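Side-chain contacts in germination protein (Bacillus megaterium, PDB 6O59), which is the A subunit of the GerK3 spore germinant receptor, here its N-terminal domain, and probably helps sense the nutrients that trigger germination: residues N13-L16 and I17-K20; V51-Q54 and A55-Y59; T237-P240 and D241-A244. All coordinates share one frame; numbering follows the deposited sequence. Where two conformers were deposited one is given.

Contact 1: N13-L16 and I17-K20; sequences NLTL and IKEK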
ATOM      1  N   ASN A  13      15.920  -1.924   8.212  1.00 80.35           N
ATOM      2  CA  ASN A  13      15.026  -0.890   7.697  1.00 76.25           C
ATOM      3  C   ASN A  13      13.844  -1.511   7.006  1.00 79.37           C
ATOM      4  O   ASN A  13      12.730  -1.005   7.146  1.00 79.53           O
ATOM      5  CB  ASN A  13      15.761   0.049   6.761  1.00 70.11           C
ATOM      6  CG  ASN A  13      16.680   0.986   7.491  1.00 83.85           C
ATOM      7  OD1 ASN A  13      16.318   1.594   8.509  1.00 82.58           O
ATOM      8  ND2 ASN A  13      17.897   1.117   6.996  1.00 72.20           N
ATOM      9  N   LEU A  14      14.066  -2.628   6.299  1.00 74.94           N
ATOM     10  CA  LEU A  14      12.992  -3.312   5.585  1.00 72.63           C
ATOM     11  C   LEU A  14      12.055  -4.008   6.571  1.00 78.24           C
ATOM     12  O   LEU A  14      10.843  -3.849   6.451  1.00 77.06           O
ATOM     13  CB  LEU A  14      13.535  -4.294   4.518  1.00 72.12           C
ATOM     14  CG  LEU A  14      14.355  -3.672   3.367  1.00 75.15           C
ATOM     15  CD1 LEU A  14      14.782  -4.718   2.379  1.00 75.61           C
ATOM     16  CD2 LEU A  14      13.591  -2.548   2.636  1.00 74.19           C
ATOM     17  N   THR A  15      12.598  -4.701   7.584  1.00 77.79           N
ATOM     18  CA  THR A  15      11.754  -5.367   8.582  1.00 79.91           C
ATOM     19  C   THR A  15      10.836  -4.360   9.277  1.00 84.26           C
ATOM     20  O   THR A  15       9.647  -4.647   9.432  1.00 84.03           O
ATOM     21  CB  THR A  15      12.587  -6.134   9.605  1.00 89.17           C
ATOM     22  OG1 THR A  15      13.661  -5.303   9.997  1.00 92.96           O
ATOM     23  CG2 THR A  15      13.128  -7.443   9.056  1.00 88.04           C
ATOM     24  N   LEU A  16      11.380  -3.155   9.616  1.00 80.10           N
ATOM     25  CA  LEU A  16      10.677  -2.062  10.288  1.00 78.67           C
ATOM     26  C   LEU A  16       9.606  -1.430   9.399  1.00 79.90           C
ATOM     27  O   LEU A  16       8.558  -1.067   9.929  1.00 80.22           O
ATOM     28  CB  LEU A  16      11.656  -0.998  10.815  1.00 79.50           C
ATOM     29  CG  LEU A  16      12.359  -1.342  12.166  1.00 86.94           C
ATOM     30  CD1 LEU A  16      13.563  -0.485  12.385  1.00 87.87           C
ATOM     31  CD2 LEU A  16      11.424  -1.196  13.357  1.00 88.69           C
ATOM     32  N   ILE A  17       9.833  -1.313   8.066  1.00 73.59           N
ATOM     33  CA  ILE A  17       8.814  -0.783   7.146  1.00 70.59           C
ATOM     34  C   ILE A  17       7.612  -1.742   7.158  1.00 72.55           C
ATOM     35  O   ILE A  17       6.490  -1.323   7.440  1.00 71.69           O
ATOM     36  CB  ILE A  17       9.362  -0.566   5.706  1.00 71.82           C
ATOM     37  CG1 ILE A  17      10.392   0.580   5.664  1.00 72.27           C
ATOM     38  CG2 ILE A  17       8.209  -0.332   4.694  1.00 68.82           C
ATOM     39  CD1 ILE A  17      11.288   0.537   4.449  1.00 75.72           C
ATOM     40  N   LYS A  18       7.875  -3.036   6.919  1.00 68.87           N
ATOM     41  CA  LYS A  18       6.876  -4.104   6.929  1.00 69.46           C
ATOM     42  C   LYS A  18       6.045  -4.057   8.231  1.00 75.24           C
ATOM     43  O   LYS A  18       4.818  -4.173   8.198  1.00 73.96           O
ATOM     44  CB  LYS A  18       7.557  -5.476   6.761  1.00 73.38           C
ATOM     45  CG  LYS A  18       8.257  -5.673   5.415  1.00 91.72           C
ATOM     46  CD  LYS A  18       8.673  -7.126   5.200  1.00105.54           C
ATOM     47  CE  LYS A  18       9.907  -7.269   4.334  1.00115.62           C
ATOM     48  NZ  LYS A  18      11.167  -7.109   5.119  1.00126.88           N
ATOM     49  N   GLU A  19       6.732  -3.833   9.357  1.00 73.90           N
ATOM     50  CA  GLU A  19       6.188  -3.728  10.700  1.00 76.38           C
ATOM     51  C   GLU A  19       5.231  -2.525  10.803  1.00 81.28           C
ATOM     52  O   GLU A  19       4.071  -2.675  11.210  1.00 81.89           O
ATOM     53  CB  GLU A  19       7.375  -3.553  11.656  1.00 80.05           C
ATOM     54  CG  GLU A  19       7.208  -4.063  13.069  1.00 98.08           C
ATOM     55  CD  GLU A  19       8.392  -3.687  13.944  1.00127.12           C
ATOM     56  OE1 GLU A  19       9.460  -4.333  13.819  1.00110.55           O
ATOM     57  OE2 GLU A  19       8.256  -2.728  14.740  1.00123.21           O
ATOM     58  N   LYS A  20       5.722  -1.344  10.387  1.00 76.72           N
ATOM     59  CA  LYS A  20       5.047  -0.059  10.493  1.00 75.63           C
ATOM     60  C   LYS A  20       3.882   0.104   9.534  1.00 79.19           C
ATOM     61  O   LYS A  20       2.894   0.755   9.894  1.00 79.89           O
ATOM     62  CB  LYS A  20       6.062   1.071  10.321  1.00 76.62           C
ATOM     63  CG  LYS A  20       6.929   1.215  11.583  1.00 85.94           C
ATOM     64  CD  LYS A  20       8.204   2.021  11.386  1.00 88.60           C
ATOM     65  CE  LYS A  20       8.996   2.137  12.667  1.00 93.76           C
ATOM     66  NZ  LYS A  20       8.316   2.981  13.689  1.00 98.02           N
TER

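Contact 2: V51-Q54 and A55-Y59; sequences VDNQ and AIQDY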
ATOM      1  N   VAL A  51       2.358   5.736  -8.302  1.00 76.50           N
ATOM      2  CA  VAL A  51       3.662   6.218  -8.746  1.00 76.95           C
ATOM      3  C   VAL A  51       4.014   5.717 -10.182  1.00 81.33           C
ATOM      4  O   VAL A  51       3.633   4.597 -10.562  1.00 82.70           O
ATOM      5  CB  VAL A  51       4.748   5.794  -7.689  1.00 80.79           C
ATOM      6  CG1 VAL A  51       4.955   4.277  -7.612  1.00 80.05           C
ATOM      7  CG2 VAL A  51       6.065   6.547  -7.878  1.00 81.08           C
ATOM      8  N   ASP A  52       4.734   6.569 -10.934  0.50 77.42           N
ATOM      9  CA  ASP A  52       5.269   6.310 -12.265  0.50 77.62           C
ATOM     10  C   ASP A  52       6.762   6.054 -12.061  0.50 80.12           C
ATOM     11  O   ASP A  52       7.559   6.988 -12.031  0.50 79.90           O
ATOM     12  CB  ASP A  52       4.977   7.497 -13.207  0.50 80.36           C
ATOM     13  CG  ASP A  52       3.509   7.803 -13.460  0.50 90.78           C
ATOM     14  OD1 ASP A  52       2.671   7.501 -12.575  0.50 89.51           O
ATOM     15  OD2 ASP A  52       3.198   8.361 -14.536  0.50100.44           O
ATOM     16  N   ASN A  53       7.119   4.785 -11.825  1.00 75.61           N
ATOM     17  CA  ASN A  53       8.463   4.349 -11.484  1.00 73.29           C
ATOM     18  C   ASN A  53       9.338   3.739 -12.553  1.00 76.05           C
ATOM     19  O   ASN A  53      10.540   3.603 -12.291  1.00 77.48           O
ATOM     20  CB  ASN A  53       8.267   3.238 -10.466  1.00 66.95           C
ATOM     21  CG  ASN A  53       8.557   3.717  -9.128  1.00 87.64           C
ATOM     22  OD1 ASN A  53       8.670   2.955  -8.178  1.00 74.28           O
ATOM     23  ND2 ASN A  53       8.722   5.013  -9.050  1.00 93.26           N
ATOM     24  N   GLN A  54       8.763   3.240 -13.661  1.00 68.85           N
ATOM     25  CA  GLN A  54       9.516   2.441 -14.607  1.00 68.96           C
ATOM     26  C   GLN A  54      10.921   2.985 -14.881  1.00 74.53           C
ATOM     27  O   GLN A  54      11.861   2.302 -14.495  1.00 75.94           O
ATOM     28  CB  GLN A  54       8.758   2.177 -15.896  1.00 70.49           C
ATOM     29  CG  GLN A  54       8.941   0.738 -16.389  1.00 73.00           C
ATOM     30  CD  GLN A  54       8.946  -0.366 -15.340  1.00 80.94           C
ATOM     31  OE1 GLN A  54       9.998  -0.935 -15.005  1.00 78.91           O
ATOM     32  NE2 GLN A  54       7.780  -0.717 -14.815  1.00 65.87           N
ATOM     33  N   ALA A  55      11.081   4.218 -15.411  1.00 70.19           N
ATOM     34  CA  ALA A  55      12.394   4.823 -15.709  1.00 69.90           C
ATOM     35  C   ALA A  55      13.418   4.695 -14.541  1.00 71.70           C
ATOM     36  O   ALA A  55      14.578   4.373 -14.796  1.00 72.62           O
ATOM     37  CB  ALA A  55      12.218   6.283 -16.088  1.00 70.45           C
ATOM     38  N   ILE A  56      12.981   4.911 -13.283  1.00 66.62           N
ATOM     39  CA  ILE A  56      13.823   4.834 -12.079  1.00 66.70           C
ATOM     40  C   ILE A  56      14.185   3.363 -11.793  1.00 71.21           C
ATOM     41  O   ILE A  56      15.377   3.059 -11.608  1.00 72.28           O
ATOM     42  CB  ILE A  56      13.161   5.547 -10.868  1.00 68.28           C
ATOM     43  CG1 ILE A  56      13.120   7.071 -11.131  1.00 68.53           C
ATOM     44  CG2 ILE A  56      13.904   5.227  -9.539  1.00 69.11           C
ATOM     45  CD1 ILE A  56      12.086   7.860 -10.359  1.00 73.81           C
ATOM     46  N   GLN A  57      13.173   2.463 -11.809  1.00 65.91           N
ATOM     47  CA  GLN A  57      13.369   1.020 -11.637  1.00 66.20           C
ATOM     48  C   GLN A  57      14.296   0.476 -12.724  1.00 72.77           C
ATOM     49  O   GLN A  57      15.206  -0.284 -12.416  1.00 74.11           O
ATOM     50  CB  GLN A  57      12.036   0.281 -11.669  1.00 66.74           C
ATOM     51  CG  GLN A  57      11.191   0.539 -10.429  1.00 72.09           C
ATOM     52  CD  GLN A  57      10.082  -0.458 -10.331  1.00 81.15           C
ATOM     53  OE1 GLN A  57      10.310  -1.647 -10.112  1.00 81.67           O
ATOM     54  NE2 GLN A  57       8.859  -0.001 -10.505  1.00 71.15           N
ATOM     55  N   ASP A  58      14.103   0.918 -13.978  1.00 69.29           N
ATOM     56  CA  ASP A  58      14.925   0.550 -15.128  1.00 71.07           C
ATOM     57  C   ASP A  58      16.375   0.895 -14.864  1.00 76.32           C
ATOM     58  O   ASP A  58      17.245   0.039 -15.027  1.00 77.54           O
ATOM     59  CB  ASP A  58      14.441   1.282 -16.397  1.00 73.24           C
ATOM     60  CG  ASP A  58      13.166   0.756 -17.028  1.00 78.94           C
ATOM     61  OD1 ASP A  58      12.544  -0.158 -16.443  1.00 76.65           O
ATOM     62  OD2 ASP A  58      12.789   1.259 -18.112  1.00 86.46           O
ATOM     63  N   TYR A  59      16.628   2.149 -14.423  1.00 72.06           N
ATOM     64  CA  TYR A  59      17.969   2.648 -14.138  1.00 72.97           C
ATOM     65  C   TYR A  59      18.632   1.782 -13.060  1.00 77.04           C
ATOM     66  O   TYR A  59      19.711   1.234 -13.289  1.00 78.35           O
ATOM     67  CB  TYR A  59      17.920   4.133 -13.712  1.00 72.86           C
ATOM     68  CG  TYR A  59      19.203   4.628 -13.071  1.00 75.61           C
ATOM     69  CD1 TYR A  59      19.373   4.601 -11.687  1.00 76.89           C
ATOM     70  CD2 TYR A  59      20.252   5.115 -13.848  1.00 78.13           C
ATOM     71  CE1 TYR A  59      20.570   4.999 -11.097  1.00 79.70           C
ATOM     72  CE2 TYR A  59      21.443   5.548 -13.265  1.00 80.40           C
ATOM     73  CZ  TYR A  59      21.598   5.491 -11.888  1.00 85.72           C
ATOM     74  OH  TYR A  59      22.767   5.923 -11.303  1.00 84.79           O
TER

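Contact 3: T237-P240 and D241-A244; sequences TERP and DVVA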
ATOM      1  N   THR A 237     -20.369   1.234  -2.192  1.00 59.45           N
ATOM      2  CA  THR A 237     -20.144   2.604  -2.661  1.00 58.76           C
ATOM      3  C   THR A 237     -19.139   2.604  -3.798  1.00 63.40           C
ATOM      4  O   THR A 237     -18.116   1.917  -3.724  1.00 64.20           O
ATOM      5  CB  THR A 237     -19.707   3.545  -1.508  1.00 63.28           C
ATOM      6  OG1 THR A 237     -19.388   4.822  -2.038  1.00 62.59           O
ATOM      7  CG2 THR A 237     -18.513   3.030  -0.718  1.00 59.97           C
ATOM      8  N   GLU A 238     -19.404   3.392  -4.835  1.00 60.23           N
ATOM      9  CA  GLU A 238     -18.471   3.518  -5.958  1.00 59.90           C
ATOM     10  C   GLU A 238     -17.554   4.740  -5.775  1.00 63.97           C
ATOM     11  O   GLU A 238     -16.701   4.975  -6.617  1.00 63.40           O
ATOM     12  CB  GLU A 238     -19.216   3.594  -7.291  1.00 62.32           C
ATOM     13  CG  GLU A 238     -20.109   4.813  -7.467  1.00 77.68           C
ATOM     14  CD  GLU A 238     -20.889   4.861  -8.766  1.00113.00           C
ATOM     15  OE1 GLU A 238     -21.245   3.779  -9.294  1.00 92.81           O
ATOM     16  OE2 GLU A 238     -21.150   5.987  -9.253  1.00123.77           O
ATOM     17  N   ARG A 239     -17.709   5.478  -4.652  1.00 61.55           N
ATOM     18  CA  ARG A 239     -16.991   6.708  -4.330  1.00 61.87           C
ATOM     19  C   ARG A 239     -15.809   6.484  -3.362  1.00 64.84           C
ATOM     20  O   ARG A 239     -16.034   6.205  -2.185  1.00 63.99           O
ATOM     21  CB  ARG A 239     -17.987   7.723  -3.726  1.00 63.48           C
ATOM     22  CG  ARG A 239     -18.910   8.408  -4.733  1.00 76.47           C
ATOM     23  CD  ARG A 239     -19.973   9.273  -4.055  1.00 99.32           C
ATOM     24  NE  ARG A 239     -19.421  10.451  -3.365  1.00114.53           N
ATOM     25  CZ  ARG A 239     -20.093  11.218  -2.502  1.00126.34           C
ATOM     26  NH1 ARG A 239     -21.355  10.944  -2.200  1.00112.47           N
ATOM     27  NH2 ARG A 239     -19.503  12.265  -1.937  1.00108.01           N
ATOM     28  N   PRO A 240     -14.539   6.676  -3.802  1.00 63.72           N
ATOM     29  CA  PRO A 240     -13.393   6.481  -2.870  1.00 63.43           C
ATOM     30  C   PRO A 240     -13.407   7.406  -1.635  1.00 67.94           C
ATOM     31  O   PRO A 240     -12.930   6.987  -0.579  1.00 67.28           O
ATOM     32  CB  PRO A 240     -12.152   6.736  -3.750  1.00 65.05           C
ATOM     33  CG  PRO A 240     -12.637   6.483  -5.169  1.00 69.30           C
ATOM     34  CD  PRO A 240     -14.063   6.987  -5.171  1.00 65.87           C
ATOM     35  N   ASP A 241     -13.963   8.640  -1.745  1.00 65.23           N
ATOM     36  CA  ASP A 241     -14.050   9.574  -0.605  1.00 65.37           C
ATOM     37  C   ASP A 241     -14.975   9.031   0.495  1.00 67.07           C
ATOM     38  O   ASP A 241     -14.662   9.193   1.672  1.00 66.91           O
ATOM     39  CB  ASP A 241     -14.494  10.973  -1.035  1.00 69.07           C
ATOM     40  CG  ASP A 241     -15.736  11.005  -1.892  1.00 93.40           C
ATOM     41  OD1 ASP A 241     -15.681  10.493  -3.044  1.00 98.61           O
ATOM     42  OD2 ASP A 241     -16.752  11.561  -1.436  1.00103.18           O
ATOM     43  N   VAL A 242     -16.070   8.335   0.115  1.00 62.07           N
ATOM     44  CA  VAL A 242     -17.014   7.712   1.054  1.00 60.45           C
ATOM     45  C   VAL A 242     -16.298   6.563   1.796  1.00 64.74           C
ATOM     46  O   VAL A 242     -16.469   6.434   3.020  1.00 65.65           O
ATOM     47  CB  VAL A 242     -18.328   7.272   0.360  1.00 62.58           C
ATOM     48  CG1 VAL A 242     -19.264   6.535   1.320  1.00 61.75           C
ATOM     49  CG2 VAL A 242     -19.038   8.486  -0.243  1.00 63.01           C
ATOM     50  N   VAL A 243     -15.451   5.788   1.079  1.00 59.74           N
ATOM     51  CA  VAL A 243     -14.645   4.703   1.667  1.00 58.70           C
ATOM     52  C   VAL A 243     -13.662   5.327   2.656  1.00 65.11           C
ATOM     53  O   VAL A 243     -13.601   4.910   3.810  1.00 67.36           O
ATOM     54  CB  VAL A 243     -13.939   3.845   0.580  1.00 60.66           C
ATOM     55  CG1 VAL A 243     -12.780   3.039   1.160  1.00 60.05           C
ATOM     56  CG2 VAL A 243     -14.938   2.925  -0.117  1.00 59.62           C
ATOM     57  N   ALA A 244     -12.966   6.388   2.222  1.00 62.35           N
ATOM     58  CA  ALA A 244     -11.999   7.137   3.036  1.00 62.01           C
ATOM     59  C   ALA A 244     -12.654   7.632   4.346  1.00 67.40           C
ATOM     60  O   ALA A 244     -12.092   7.419   5.425  1.00 69.07           O
ATOM     61  CB  ALA A 244     -11.432   8.293   2.232  1.00 62.39           C
TER
HETATM   62  O   HOH W   1     -17.499  11.901  -4.743  1.00 92.06           O

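Contact 1: N13-L16 and I17-K20
The carboxylate of Glu-19 lies beside a methyl of Leu-16. CD2 of Leu-16 lies against the carboxylate, 3.7 Å from OE1 of Glu-19. The two side chains lie side by side and point the same way. In Glu-19, CG stands opposite the backbone N (chi1 -152°), which carries the acid alongside Leu-16. The other flat group is the Asn-13 amide. It is held from outside the two segments: ND2 donates a hydrogen bond to the carbonyl of Lys-7, and OD1 is also hydrogen-bonded elsewhere.

All eight residues belong to helix 10-20. Four backbone hydrogen bonds tie one turn to the next. The straightest runs from Lys-18 N to Leu-14 O at 3.1 Å. Another runs from Lys-20 N to Leu-16 O at 2.9 Å. Lys-18 folds back along the helix. A bend at its last torsion (chi4 84°) places NZ 3.7 Å from CB of Leu-14. The chain of Lys-20 passes the Leu-16 carbonyl, with CD 3.4 Å from Leu-16 O. Its ammonium forms a cation-pi contact with Trp-98, a residue of helix 98-106 that also touches Leu-16 and Ile-17.

The inner side is mainly apolar. CD2 of Leu-14 and CD1 of Ile-17 approach to 4.3 Å. Leu-14 packs on Ile-29 of strand 27-34, and Ile-17 packs on Ile-113 of strand 110-114. This is the pattern of an amphipathic helix laid on a sheet. Thr-15 is on the outer side, with OG1 hydrogen-bonded to the carbonyls of Ser-11 and Glu-12. The chemistry thus divides by side: mostly hydrocarbon meets the sheet, with the buried Asn-13 amide as a polar exception satisfied by Lys-7, while the carboxylate of Glu-19 stays at the exposed side against a methyl.

Contact 2: V51-Q54 and A55-Y59
Gln-57 reaches back along the first turn of helix 54-62 to Asn-53. Its CG stands opposite its own carbonyl carbon (chi1 -71°), and the chain then runs extended. This puts NE2 of Gln-57 3.3 Å from CB of Asn-53 and 3.8 Å from OD1 of Asn-53. The two side chains cross at about a right angle, and their amide planes stand 74° apart. The amides therefore do not stack. Each has its hydrogen bond elsewhere. OE1 of Gln-57 is hydrogen-bonded to NE of Arg-30, and ND2 of Asn-53 to the hydroxyl of Ser-110. These outside bonds probably settle how both amides are turned.

Gln-54 is exposed and touches a neighbouring molecule in the crystal. Its bend at the second torsion (chi2 40°) may therefore owe something to the lattice. The bend turns the chain along the helix towards Asp-58, and CG of Gln-54 lies 3.7 Å from OD1 of Asp-58. Asp-58 lies back along the turn beside Gln-54. The two side chains meet roughly at right angles on the outer side of the helix.

The backbone bonds set the frame. Gln-57 N gives a nearly straight bond of 2.9 Å to Asn-53 O, and Ile-56 N adds a weak one to the same oxygen. Asp-58 N bonds to Gln-54 O at 2.7 Å. Ile-56 turns inward on Thr-125, and Gln-57 touches Ile-44 and Tyr-46 of strand 40-47.

This is the start of a helix that follows strand 40-47 and lies against it. The contact is mostly polar even where it is buried. The buried amides of Asn-53 and Gln-57 have their polar needs met by Ser-110 and Arg-30, whereas Gln-54 is exposed and Asp-58 partly so.

Contact 3: T237-P240 and D241-A244
Thr-237 and Val-242 meet where an ST turn leads from strand 235-237 into helix 240-248. OG1 of Thr-237 accepts a hydrogen bond from the backbone N of Arg-239 at 3.2 Å. Arg-239 is the N-cap residue, and Pro-240 opens the first turn of the helix.

The tight side faces the protein. OG1 of Thr-237 lies opposite its backbone N (chi1 175°), and CG2 is left to point at the helix. There CG2 of Thr-237 meets CG2 of Val-243 at 3.6 Å. Val-242 touches the same threonine with its CB, 3.6 Å from Thr-237 OG1. Ile-264 of strand 262-265 packs on both Thr-237 and Val-243. Pro-240 turns to Met-159 and Ile-163 of helix 153-163, and Phe-149 touches Pro-240 and Val-243. The turn is held by a firm bond from Ala-244 N to Pro-240 O at 2.9 Å. Val-242 N and Val-243 N give only weak bonds to the carbonyl of Arg-239.

The outer side is looser and polar. Arg-239 and Asp-241 are exposed, and both touch a neighbouring molecule in the crystal. The arginine chain bends at its third torsion (chi3 67°) and lays its guanidinium on Val-242. CG2 of Val-242 sits over the centre of one face, 3.6 Å above the plane. Val-242 therefore serves both sides, with CG1 towards the threonine and CG2 against the guanidinium face. The acid of Asp-241 approaches obliquely, its plane 45° from that of the guanidinium. The salt bridge from NH2 of Arg-239 to OD2 of Asp-241 measures 2.9 Å, but its hydrogen bond is weak. A water closes the arrangement: it accepts from NE of Arg-239 at 2.8 Å and donates to OD1 of Asp-241 at 2.9 Å.

In the fold
The three contacts follow one another along the chain and do not touch. Contacts 1 and 2 serve the same five-stranded antiparallel sheet, contact 1 through strands 27-34 and 110-114, contact 2 through 40-47 and, by Ser-110, also 110-114; their centres are 22 Å apart. Contact 3 belongs to the second sheet, which has the same strand order, and lies across the chain's centre from contact 1. Each contact is partly buried, with a surface side. Contacts 1 and 3 turn mainly hydrocarbon inward, whereas contact 2 buries amides. Contact 1 lies within a helix; contacts 2 and 3 are helix starts. Among them, a salt bridge between the paired segments occurs only in contact 3.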